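Local coordinates for protein succinate dehydrogenase subunit A (Mycolicibacterium smegmatis, PDB 7D6V) that probably oxidises succinate to fumarate as the FAD-carrying subunit of a respiratory succinate dehydrogenase and passes the electrons on toward quinone, at residues K214-S219 / P385-V390; N242-Q247 / G562-D567; G252-L257 / A380-P385; V325-N330 / G497-E502. All blocks are in the same frame, centred on the assembly; numbering follows the deposited sequence.

Contact 1 (K214-S219 / P385-V390); sequences KSFKVS and PTCHYV. With FAD (flavin-adenine dinucleotide), chain D.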
# COMPACT_ATOMS: atom_id res chain seq x y z
N LYS A 214 -13.94 -13.33 8.16
CA LYS A 214 -15.09 -12.46 8.43
C LYS A 214 -16.20 -13.16 9.20
O LYS A 214 -17.21 -12.52 9.50
CB LYS A 214 -15.65 -11.89 7.13
CG LYS A 214 -14.74 -10.87 6.47
CD LYS A 214 -14.10 -9.96 7.50
CE LYS A 214 -14.81 -8.63 7.60
NZ LYS A 214 -13.99 -7.61 8.31
N SER A 215 -16.04 -14.44 9.51
CA SER A 215 -17.00 -15.13 10.36
C SER A 215 -16.78 -14.85 11.84
O SER A 215 -17.60 -15.28 12.66
CB SER A 215 -16.94 -16.63 10.11
OG SER A 215 -17.11 -16.93 8.74
N PHE A 216 -15.71 -14.16 12.20
CA PHE A 216 -15.33 -13.92 13.58
C PHE A 216 -15.40 -12.43 13.89
O PHE A 216 -15.11 -11.59 13.03
CB PHE A 216 -13.93 -14.46 13.87
CG PHE A 216 -13.86 -15.95 13.93
CD1 PHE A 216 -13.79 -16.70 12.77
CD2 PHE A 216 -13.86 -16.61 15.14
CE1 PHE A 216 -13.74 -18.07 12.82
CE2 PHE A 216 -13.81 -17.98 15.20
CZ PHE A 216 -13.74 -18.71 14.04
N LYS A 217 -15.78 -12.12 15.13
CA LYS A 217 -15.96 -10.72 15.51
C LYS A 217 -14.64 -9.96 15.49
O LYS A 217 -14.58 -8.83 15.00
CB LYS A 217 -16.60 -10.64 16.90
CG LYS A 217 -16.98 -9.24 17.32
CD LYS A 217 -17.66 -9.25 18.67
CE LYS A 217 -18.02 -7.84 19.11
NZ LYS A 217 -18.82 -7.85 20.36
N VAL A 218 -13.58 -10.57 16.00
CA VAL A 218 -12.26 -9.95 16.03
C VAL A 218 -11.37 -10.72 15.06
O VAL A 218 -11.15 -11.93 15.23
CB VAL A 218 -11.66 -9.94 17.44
CG1 VAL A 218 -10.44 -9.04 17.49
CG2 VAL A 218 -12.70 -9.50 18.45
N SER A 219 -10.86 -10.03 14.05
CA SER A 219 -10.06 -10.67 13.01
C SER A 219 -9.23 -9.61 12.31
O SER A 219 -9.60 -8.43 12.27
CB SER A 219 -10.95 -11.41 12.01
OG SER A 219 -10.17 -12.17 11.11
N PRO A 385 -8.09 -11.82 21.94
CA PRO A 385 -7.87 -12.83 20.89
C PRO A 385 -8.41 -12.40 19.54
O PRO A 385 -9.51 -11.86 19.43
CB PRO A 385 -8.62 -14.06 21.43
CG PRO A 385 -8.72 -13.83 22.90
CD PRO A 385 -8.85 -12.35 23.07
N THR A 386 -7.63 -12.67 18.49
CA THR A 386 -7.97 -12.27 17.13
C THR A 386 -7.71 -13.41 16.16
O THR A 386 -6.67 -14.06 16.22
CB THR A 386 -7.20 -11.01 16.72
OG1 THR A 386 -7.60 -10.59 15.41
CG2 THR A 386 -5.69 -11.24 16.74
N CYS A 387 -8.67 -13.67 15.27
CA CYS A 387 -8.52 -14.68 14.23
C CYS A 387 -7.62 -14.16 13.12
O CYS A 387 -7.82 -13.05 12.62
CB CYS A 387 -9.89 -15.06 13.67
SG CYS A 387 -9.86 -16.30 12.37
N HIS A 388 -6.61 -14.94 12.74
CA HIS A 388 -5.63 -14.50 11.76
C HIS A 388 -5.60 -15.35 10.50
O HIS A 388 -5.71 -14.82 9.39
CB HIS A 388 -4.23 -14.49 12.41
CG HIS A 388 -3.17 -13.90 11.54
ND1 HIS A 388 -3.26 -12.62 11.02
CD2 HIS A 388 -1.99 -14.40 11.10
CE1 HIS A 388 -2.18 -12.37 10.30
NE2 HIS A 388 -1.40 -13.43 10.33
N TYR A 389 -5.47 -16.67 10.64
CA TYR A 389 -5.22 -17.55 9.51
C TYR A 389 -5.96 -18.86 9.72
O TYR A 389 -6.17 -19.29 10.86
CB TYR A 389 -3.72 -17.81 9.35
CG TYR A 389 -3.32 -18.55 8.09
CD1 TYR A 389 -3.20 -19.93 8.08
CD2 TYR A 389 -3.02 -17.86 6.93
CE1 TYR A 389 -2.82 -20.60 6.94
CE2 TYR A 389 -2.65 -18.52 5.78
CZ TYR A 389 -2.55 -19.89 5.79
OH TYR A 389 -2.17 -20.55 4.65
N VAL A 390 -6.36 -19.49 8.63
CA VAL A 390 -6.99 -20.80 8.67
C VAL A 390 -6.07 -21.79 7.96
O VAL A 390 -5.73 -21.60 6.79
CB VAL A 390 -8.41 -20.79 8.06
CG1 VAL A 390 -8.40 -20.29 6.62
CG2 VAL A 390 -9.04 -22.16 8.15
PA FAD D . -5.61 -13.39 -1.23
O1A FAD D . -4.62 -12.76 -2.12
O2A FAD D . -5.72 -12.95 0.18
O5B FAD D . -7.05 -13.16 -1.88
C5B FAD D . -7.74 -14.13 -2.64
C4B FAD D . -8.39 -13.48 -3.85
O4B FAD D . -9.60 -14.16 -4.19
C3B FAD D . -8.79 -12.04 -3.63
O3B FAD D . -8.42 -11.32 -4.80
C2B FAD D . -10.30 -12.07 -3.56
O2B FAD D . -10.89 -10.87 -4.03
C1B FAD D . -10.62 -13.22 -4.47
N9A FAD D . -11.94 -13.78 -4.16
C8A FAD D . -12.35 -14.27 -2.99
N7A FAD D . -13.62 -14.71 -3.07
C5A FAD D . -14.04 -14.49 -4.32
C6A FAD D . -15.28 -14.71 -5.08
N6A FAD D . -16.36 -15.27 -4.51
N1A FAD D . -15.30 -14.34 -6.37
C2A FAD D . -14.24 -13.79 -6.96
N3A FAD D . -13.09 -13.56 -6.33
C4A FAD D . -12.93 -13.88 -5.03
N1 FAD D . 1.74 -14.55 5.77
C2 FAD D . 3.08 -14.56 5.84
O2 FAD D . 3.69 -15.54 5.41
N3 FAD D . 3.79 -13.56 6.37
C4 FAD D . 3.21 -12.47 6.86
O4 FAD D . 3.89 -11.55 7.34
C4X FAD D . 1.74 -12.38 6.82
N5 FAD D . 1.09 -11.31 7.30
C5X FAD D . -0.25 -11.25 7.25
C6 FAD D . -0.91 -10.14 7.74
C7 FAD D . -2.29 -10.07 7.70
C7M FAD D . -3.01 -8.87 8.23
C8 FAD D . -3.06 -11.19 7.11
C8M FAD D . -4.55 -11.11 7.06
C9 FAD D . -2.41 -12.30 6.61
C9A FAD D . -1.03 -12.37 6.66
N10 FAD D . -0.37 -13.49 6.16
C10 FAD D . 1.02 -13.52 6.23
C1' FAD D . -1.12 -14.60 5.57
C2' FAD D . -1.00 -14.53 4.05
O2' FAD D . -1.00 -13.17 3.62
C3' FAD D . -2.16 -15.21 3.35
O3' FAD D . -2.11 -16.60 3.64
C4' FAD D . -2.06 -15.02 1.84
O4' FAD D . -2.12 -13.64 1.53
C5' FAD D . -3.18 -15.72 1.10
O5' FAD D . -3.11 -15.31 -0.26
P FAD D . -4.10 -15.85 -1.38
O1P FAD D . -3.49 -15.52 -2.70
O2P FAD D . -4.46 -17.27 -1.10
O3P FAD D . -5.45 -14.99 -1.19

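Contact 2 (N242-Q247 / G562-D567); sequences NMEFIQ and GGHTRD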
# COMPACT_ATOMS: atom_id res chain seq x y z
N ASN A 242 -9.00 -30.23 7.91
CA ASN A 242 -8.33 -29.43 8.95
C ASN A 242 -9.05 -28.11 9.22
O ASN A 242 -8.42 -27.10 9.52
CB ASN A 242 -6.87 -29.16 8.58
CG ASN A 242 -6.05 -30.43 8.51
OD1 ASN A 242 -6.46 -31.47 9.00
ND2 ASN A 242 -4.89 -30.34 7.88
N MET A 243 -10.38 -28.11 9.13
CA MET A 243 -11.13 -26.87 9.32
C MET A 243 -11.16 -26.43 10.77
O MET A 243 -11.53 -25.28 11.04
CB MET A 243 -12.55 -27.03 8.78
CG MET A 243 -12.64 -26.98 7.27
SD MET A 243 -11.51 -25.79 6.52
CE MET A 243 -12.45 -24.28 6.66
N GLU A 244 -10.79 -27.29 11.71
CA GLU A 244 -10.71 -26.93 13.12
C GLU A 244 -9.41 -26.25 13.49
O GLU A 244 -9.23 -25.87 14.65
CB GLU A 244 -10.90 -28.18 13.99
CG GLU A 244 -9.76 -29.18 13.90
CD GLU A 244 -9.92 -30.16 12.75
OE1 GLU A 244 -10.33 -29.75 11.65
OE2 GLU A 244 -9.63 -31.36 12.95
N PHE A 245 -8.49 -26.09 12.55
CA PHE A 245 -7.17 -25.53 12.81
C PHE A 245 -7.15 -24.10 12.30
O PHE A 245 -6.97 -23.85 11.11
CB PHE A 245 -6.09 -26.39 12.18
CG PHE A 245 -5.90 -27.70 12.86
CD1 PHE A 245 -6.32 -28.87 12.27
CD2 PHE A 245 -5.31 -27.76 14.11
CE1 PHE A 245 -6.16 -30.07 12.91
CE2 PHE A 245 -5.15 -28.96 14.75
CZ PHE A 245 -5.57 -30.12 14.15
N ILE A 246 -7.34 -23.15 13.21
CA ILE A 246 -7.36 -21.73 12.91
C ILE A 246 -6.34 -21.05 13.79
O ILE A 246 -6.28 -21.31 15.00
CB ILE A 246 -8.77 -21.13 13.12
CG1 ILE A 246 -9.74 -21.68 12.08
CG2 ILE A 246 -8.72 -19.62 13.07
CD1 ILE A 246 -11.16 -21.27 12.32
N GLN A 247 -5.52 -20.19 13.20
CA GLN A 247 -4.54 -19.44 13.96
C GLN A 247 -5.23 -18.26 14.65
O GLN A 247 -5.91 -17.46 14.00
CB GLN A 247 -3.41 -18.96 13.07
CG GLN A 247 -2.20 -18.48 13.84
CD GLN A 247 -0.92 -18.62 13.06
OE1 GLN A 247 -0.39 -19.72 12.91
NE2 GLN A 247 -0.41 -17.51 12.55
N GLY A 562 -1.45 -27.64 18.14
CA GLY A 562 -1.26 -26.41 17.39
C GLY A 562 -2.33 -25.39 17.69
O GLY A 562 -2.54 -24.99 18.84
N GLY A 563 -3.03 -24.96 16.65
CA GLY A 563 -4.04 -23.92 16.78
C GLY A 563 -5.37 -24.37 17.33
O GLY A 563 -6.24 -23.53 17.57
N HIS A 564 -5.57 -25.68 17.52
CA HIS A 564 -6.82 -26.22 18.05
C HIS A 564 -6.58 -26.66 19.49
O HIS A 564 -5.87 -27.63 19.74
CB HIS A 564 -7.31 -27.38 17.19
CG HIS A 564 -8.39 -28.19 17.84
ND1 HIS A 564 -9.66 -27.70 18.05
CD2 HIS A 564 -8.39 -29.46 18.31
CE1 HIS A 564 -10.39 -28.63 18.63
NE2 HIS A 564 -9.65 -29.71 18.80
N THR A 565 -7.19 -25.94 20.43
CA THR A 565 -7.06 -26.23 21.85
C THR A 565 -8.41 -26.64 22.40
O THR A 565 -9.40 -25.91 22.24
CB THR A 565 -6.52 -25.02 22.61
OG1 THR A 565 -5.46 -24.42 21.86
CG2 THR A 565 -5.99 -25.44 23.96
N ARG A 566 -8.46 -27.79 23.06
CA ARG A 566 -9.65 -28.26 23.76
C ARG A 566 -9.38 -28.22 25.26
O ARG A 566 -8.42 -28.84 25.73
CB ARG A 566 -10.03 -29.67 23.33
CG ARG A 566 -10.74 -29.76 21.99
CD ARG A 566 -12.20 -29.36 22.09
NE ARG A 566 -13.00 -30.38 22.76
CZ ARG A 566 -13.67 -31.35 22.12
NH1 ARG A 566 -14.37 -32.23 22.81
NH2 ARG A 566 -13.62 -31.43 20.80
N ASP A 567 -10.21 -27.49 25.99
CA ASP A 567 -10.03 -27.40 27.44
C ASP A 567 -10.26 -28.75 28.11
O ASP A 567 -9.53 -29.11 29.04
CB ASP A 567 -10.95 -26.34 28.02
CG ASP A 567 -10.50 -25.86 29.38
OD1 ASP A 567 -9.87 -24.78 29.45
OD2 ASP A 567 -10.76 -26.56 30.38

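Contact 3 (G252-L257 / A380-P385); sequences GMVWPL and AMEVGP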
# COMPACT_ATOMS: atom_id res chain seq x y z
N GLY A 252 -4.65 -9.00 20.39
CA GLY A 252 -4.95 -8.06 19.33
C GLY A 252 -5.93 -6.99 19.79
O GLY A 252 -6.84 -7.29 20.56
N MET A 253 -5.75 -5.76 19.31
CA MET A 253 -6.61 -4.66 19.74
C MET A 253 -8.06 -4.93 19.37
O MET A 253 -8.35 -5.37 18.26
CB MET A 253 -6.13 -3.36 19.10
CG MET A 253 -4.73 -2.93 19.52
SD MET A 253 -4.69 -2.19 21.16
CE MET A 253 -5.78 -0.78 20.92
N VAL A 254 -8.98 -4.67 20.30
CA VAL A 254 -10.38 -5.00 20.11
C VAL A 254 -11.28 -3.77 20.13
O VAL A 254 -12.20 -3.66 19.31
CB VAL A 254 -10.88 -6.06 21.13
CG1 VAL A 254 -9.98 -7.28 21.11
CG2 VAL A 254 -10.99 -5.50 22.54
N TRP A 255 -11.07 -2.83 21.06
CA TRP A 255 -12.09 -1.78 21.14
C TRP A 255 -11.98 -0.74 20.04
O TRP A 255 -12.93 -0.58 19.26
CB TRP A 255 -12.08 -1.06 22.50
CG TRP A 255 -12.72 0.30 22.43
CD1 TRP A 255 -12.17 1.48 22.83
CD2 TRP A 255 -14.03 0.62 21.93
NE1 TRP A 255 -13.04 2.51 22.61
CE2 TRP A 255 -14.19 2.01 22.06
CE3 TRP A 255 -15.08 -0.14 21.39
CZ2 TRP A 255 -15.36 2.66 21.67
CZ3 TRP A 255 -16.23 0.52 21.00
CH2 TRP A 255 -16.37 1.90 21.15
N PRO A 256 -10.86 0.02 19.92
CA PRO A 256 -10.87 1.14 18.97
C PRO A 256 -11.08 0.62 17.56
O PRO A 256 -10.22 -0.08 17.02
CB PRO A 256 -9.49 1.78 19.15
CG PRO A 256 -8.91 1.18 20.39
CD PRO A 256 -9.53 -0.18 20.51
N LEU A 257 -12.22 0.95 16.96
CA LEU A 257 -12.57 0.34 15.68
C LEU A 257 -11.51 0.62 14.62
O LEU A 257 -11.30 -0.20 13.73
CB LEU A 257 -13.94 0.82 15.21
CG LEU A 257 -15.10 0.47 16.14
CD1 LEU A 257 -16.42 0.91 15.53
CD2 LEU A 257 -15.12 -1.01 16.45
N ALA A 380 -3.08 2.44 28.52
CA ALA A 380 -3.11 1.01 28.26
C ALA A 380 -3.81 0.71 26.94
O ALA A 380 -4.54 1.53 26.38
CB ALA A 380 -3.80 0.27 29.40
N MET A 381 -3.57 -0.50 26.44
CA MET A 381 -4.18 -0.96 25.21
C MET A 381 -5.46 -1.73 25.52
O MET A 381 -5.92 -1.78 26.67
CB MET A 381 -3.18 -1.80 24.42
CG MET A 381 -1.90 -1.06 24.12
SD MET A 381 -0.59 -2.11 23.50
CE MET A 381 0.75 -1.64 24.58
N GLU A 382 -6.07 -2.33 24.50
CA GLU A 382 -7.36 -3.00 24.62
C GLU A 382 -7.30 -4.34 23.90
O GLU A 382 -8.12 -4.64 23.03
CB GLU A 382 -8.47 -2.12 24.07
CG GLU A 382 -9.84 -2.46 24.61
CD GLU A 382 -10.12 -1.77 25.93
OE1 GLU A 382 -9.40 -0.81 26.26
OE2 GLU A 382 -11.08 -2.17 26.62
N VAL A 383 -6.30 -5.15 24.22
CA VAL A 383 -5.97 -6.31 23.40
C VAL A 383 -6.86 -7.50 23.76
O VAL A 383 -7.46 -7.56 24.83
CB VAL A 383 -4.48 -6.66 23.54
CG1 VAL A 383 -3.63 -5.50 23.07
CG2 VAL A 383 -4.16 -7.00 24.99
N GLY A 384 -6.93 -8.46 22.83
CA GLY A 384 -7.72 -9.66 22.99
C GLY A 384 -7.51 -10.62 21.84
O GLY A 384 -6.84 -10.30 20.85
N PRO A 385 -8.09 -11.82 21.94
CA PRO A 385 -7.87 -12.83 20.89
C PRO A 385 -8.41 -12.40 19.54
O PRO A 385 -9.51 -11.86 19.43
CB PRO A 385 -8.62 -14.06 21.43
CG PRO A 385 -8.72 -13.83 22.90
CD PRO A 385 -8.85 -12.35 23.07

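Contact 4 (V325-N330 / G497-E502); sequences VARAIN and GIIRKE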
# COMPACT_ATOMS: atom_id res chain seq x y z
N VAL A 325 -1.58 -18.31 28.09
CA VAL A 325 -1.96 -16.90 28.10
C VAL A 325 -3.41 -16.75 27.66
O VAL A 325 -4.19 -16.00 28.26
CB VAL A 325 -1.00 -16.09 27.21
CG1 VAL A 325 -1.56 -14.70 26.96
CG2 VAL A 325 0.37 -16.02 27.85
N ALA A 326 -3.79 -17.47 26.61
CA ALA A 326 -5.16 -17.39 26.10
C ALA A 326 -6.17 -17.92 27.10
O ALA A 326 -7.27 -17.37 27.23
CB ALA A 326 -5.25 -18.16 24.79
N ARG A 327 -5.83 -19.00 27.82
CA ARG A 327 -6.75 -19.51 28.83
C ARG A 327 -6.91 -18.52 29.98
O ARG A 327 -8.02 -18.32 30.49
CB ARG A 327 -6.30 -20.87 29.36
CG ARG A 327 -6.38 -21.98 28.35
CD ARG A 327 -5.92 -23.31 28.92
NE ARG A 327 -5.99 -24.37 27.92
CZ ARG A 327 -5.61 -25.62 28.13
NH1 ARG A 327 -5.12 -25.98 29.30
NH2 ARG A 327 -5.72 -26.51 27.15
N ALA A 328 -5.81 -17.88 30.39
CA ALA A 328 -5.93 -16.85 31.42
C ALA A 328 -6.80 -15.70 30.94
O ALA A 328 -7.65 -15.20 31.69
CB ALA A 328 -4.55 -16.35 31.82
N ILE A 329 -6.63 -15.27 29.69
CA ILE A 329 -7.41 -14.16 29.16
C ILE A 329 -8.89 -14.53 29.10
O ILE A 329 -9.76 -13.74 29.48
CB ILE A 329 -6.88 -13.73 27.78
CG1 ILE A 329 -5.46 -13.18 27.91
CG2 ILE A 329 -7.79 -12.69 27.16
CD1 ILE A 329 -4.86 -12.71 26.61
N ASN A 330 -9.20 -15.74 28.62
CA ASN A 330 -10.59 -16.18 28.57
C ASN A 330 -11.21 -16.25 29.96
O ASN A 330 -12.33 -15.78 30.17
CB ASN A 330 -10.68 -17.54 27.88
CG ASN A 330 -10.91 -17.43 26.39
OD1 ASN A 330 -10.74 -16.36 25.80
ND2 ASN A 330 -11.30 -18.53 25.77
N GLY A 497 -13.30 -20.38 19.74
CA GLY A 497 -12.22 -19.43 19.94
C GLY A 497 -10.89 -20.15 20.08
O GLY A 497 -10.68 -21.21 19.51
N ILE A 498 -9.99 -19.54 20.85
CA ILE A 498 -8.73 -20.20 21.14
C ILE A 498 -8.97 -21.45 21.96
O ILE A 498 -8.40 -22.51 21.70
CB ILE A 498 -7.75 -19.26 21.86
CG1 ILE A 498 -7.40 -18.07 20.98
CG2 ILE A 498 -6.48 -20.01 22.17
CD1 ILE A 498 -6.66 -16.99 21.70
N ILE A 499 -9.84 -21.35 22.96
CA ILE A 499 -10.13 -22.45 23.87
C ILE A 499 -11.53 -22.95 23.55
O ILE A 499 -12.49 -22.18 23.57
CB ILE A 499 -10.02 -22.02 25.34
CG1 ILE A 499 -8.58 -21.66 25.68
CG2 ILE A 499 -10.50 -23.13 26.25
CD1 ILE A 499 -8.23 -20.22 25.45
N ARG A 500 -11.63 -24.24 23.24
CA ARG A 500 -12.89 -24.87 22.89
C ARG A 500 -13.33 -25.79 24.02
O ARG A 500 -12.51 -26.48 24.62
CB ARG A 500 -12.78 -25.66 21.59
CG ARG A 500 -12.90 -24.85 20.31
CD ARG A 500 -11.58 -24.22 19.93
NE ARG A 500 -11.66 -23.47 18.67
CZ ARG A 500 -11.37 -23.98 17.48
NH1 ARG A 500 -10.99 -25.24 17.37
NH2 ARG A 500 -11.46 -23.22 16.40
N LYS A 501 -14.63 -25.78 24.30
CA LYS A 501 -15.24 -26.72 25.23
C LYS A 501 -16.38 -27.42 24.52
O LYS A 501 -17.00 -26.87 23.60
CB LYS A 501 -15.74 -26.03 26.50
CG LYS A 501 -14.65 -25.32 27.27
CD LYS A 501 -15.21 -24.47 28.39
CE LYS A 501 -14.15 -23.53 28.95
NZ LYS A 501 -13.44 -22.82 27.85
N GLU A 502 -16.66 -28.66 24.94
CA GLU A 502 -17.67 -29.46 24.25
C GLU A 502 -19.04 -28.81 24.30
O GLU A 502 -19.74 -28.74 23.29
CB GLU A 502 -17.71 -30.86 24.87
CG GLU A 502 -18.76 -31.77 24.25
CD GLU A 502 -19.00 -33.02 25.08
OE1 GLU A 502 -18.61 -33.02 26.27
OE2 GLU A 502 -19.57 -33.99 24.55

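Contact 1 (K214-S219 / P385-V390)
C387 meets the loop 214-219 through both its backbone and its side chain. Its N-H donates to V218 O at 3.0 Å, nearly straight at 173°, although the donor stands tilted from the carbonyl plane. Farther out, C387 CB lies 3.7 Å from V218 O and 4.1 Å from F216 CB. At the tip, SG comes over one face of the F216 ring, 4.4 Å from its centroid and 26° off the normal, a Cys sulfur-aromatic contact. Chi1 of 180° sets SG trans to the peptide nitrogen and swings it toward that ring. C387 O takes the hydroxyl of S219: OG donates at 2.9 Å from above the carbonyl plane, not along a lone pair. V218 contributes CG1, 3.8 Å from T386 OG1, the two side chains crossing at about a right angle. One residue on, H388 and Y389 both face Q247 as a classic beta bulge. The H388 ring presents its edge to the flavin, CE1 3.5 Å from FAD C7, and its ND1 bonds S220 OG; Y389 turns its edge to the ribityl O3'. The single S219-C387 bridge thus ties a loop to the bulged strand that lines the FAD pocket.

Contact 2 (N242-Q247 / G562-D567)
The F245 and H564 rings form a T-shaped pair: the edge of H564 is directed at the face of F245, with centroids 6.0 Å apart and planes at 80°. E244 CG serves both rings, lying 3.8 Å above the F245 plane and 4.3 Å above one face of H564, each time offset toward the rim. N242 CA stands in the plane of F245 at its edge, and G563 N, across the contact, lies at the edge near that plane. The nearest side-chain approach is oblique to that ring: H564 CB is 3.6 Å from F245 CE2. With CG of F245 opposite its carbonyl carbon (chi1 -71°), the ring folds back beside the backbone N, where the H564 methylene can reach it. H564 CB also packs on E244 O at 3.5 Å.

The polar ends are held from outside. E244 OE2 makes a salt bridge with R557 NE, and H564 NE2 bonds R557 O, consistent with a proton on NE2. R500 NH1 bonds E244 O and, weakly, H564 ND1. By contrast, I246 O and G563 O approach to 3.4 Å as two acceptors and make no bond, so the segments meet by packing.

A type I turn from N242 to F245, closed by F245 N to N242 O at 3.2 Å, presents E244 and F245 together just ahead of strand 246-253. The contact is a buried turn-to-loop junction, joining the FAD-binding family region to the C-terminal flavoprotein region through an edge-to-face aromatic pair.

Contact 3 (G252-L257 / A380-P385)
M381 CB rests 3.6 Å from M253 SD where an antiparallel pairing of strands 246-253 and 383-395 frays into loops. In M253, chi2 of -78° turns SD toward the partner chain, and the further bend at chi3 (-60°) swings the CE methyl round. Next along, E382 carries much of the contact. Its N-H points almost straight at M253 SD, 3.6 Å away with 173° at the hydrogen, a weak bond. Its carbonyl O accepts V254 N at 2.9 Å, and its side chain, running at about a right angle to V254, lays CG 3.4 Å from W255 CB. The W255 side chain itself leads outward and packs on N28 of the iron-sulfur subunit. V383 forms a non-hydrogen-bonded pair with M253; both side chains lie on one face of the sheet, V383 CG1 4.0 Å from M253 SD, while V383 CA-H contacts G252 O. G384 then makes the hydrogen-bonded pair with G252: G252 N donates to G384 O at 2.6 Å, and the return bond from G384 N to G252 O is weak. Beside G384, V254 places a methyl, CG1 lying 3.7 Å from G384 N.

Contact 4 (V325-N330 / G497-E502)
Helix 322-334 packs one side, A326, R327 and N330, against I498 and I499, where the chain enters the short, weakly bonded strand 499-500. The spacing of one and then three residues is that of one face of a helix, and the evidence for packing lies in van der Waals contacts of the two isoleucines. A326 CB stands 3.4 Å from I498 CG2 and 3.6 Å from I498 CD1, so the small side chain sits against two branches of the isoleucine.

I499 has the larger share of the contact. Chi1 of -66° followed by chi2 of 89° bends CD1 out of the extended path, bringing it 3.7 Å from A326 CB and 3.5 Å from A326 O. That oxygen is already engaged within the helix, accepting N330 N at 2.9 Å, and the methyl packs against it without competing for a bond. R327 passes I499 at about a right angle, its CG 3.5 Å from I499 CG1. N330 runs past I499 in the opposite direction, with ND2 3.5 Å from I499 CD1. CD1 is therefore flanked by A326, R327 and N330.

R500 turns its side chain away from the helix, and its NE bonds G497 O weakly. Its backbone pairs with T565 and D567, placing 499-500 parallel to strand 565-566; R327 touches T565 as well. K501 then occupies the N-cap position of helix 502-518. The whole is a helix-on-strand packing, with an isoleucine wedge held among helix side chains at the border of a small parallel two-stranded sheet.

Contacts 1, 2 and 3 meet on neighbouring strands 383-395 and 246-253. Contacts 1 and 3 share P385, with centres about 13 Å apart; contacts 1 and 2, also about 13 Å apart between centres, join through probable hydrogen bonds, Y389 O to Q247 N at 2.6 Å and H388 N to Q247 O at 2.9 Å. Contact 4 lies beside contact 2, about 11 Å between centres, where R500 N meets T565 O at 3.0 Å, and it reaches the P385 shared by contacts 1 and 3, I498 CD1 lying 3.5 Å from P385 CB. Contact 1 alone holds residues of the FAD pocket; I246 of contact 2 and G252 of contact 3 each lie about 11 Å from the cofactor.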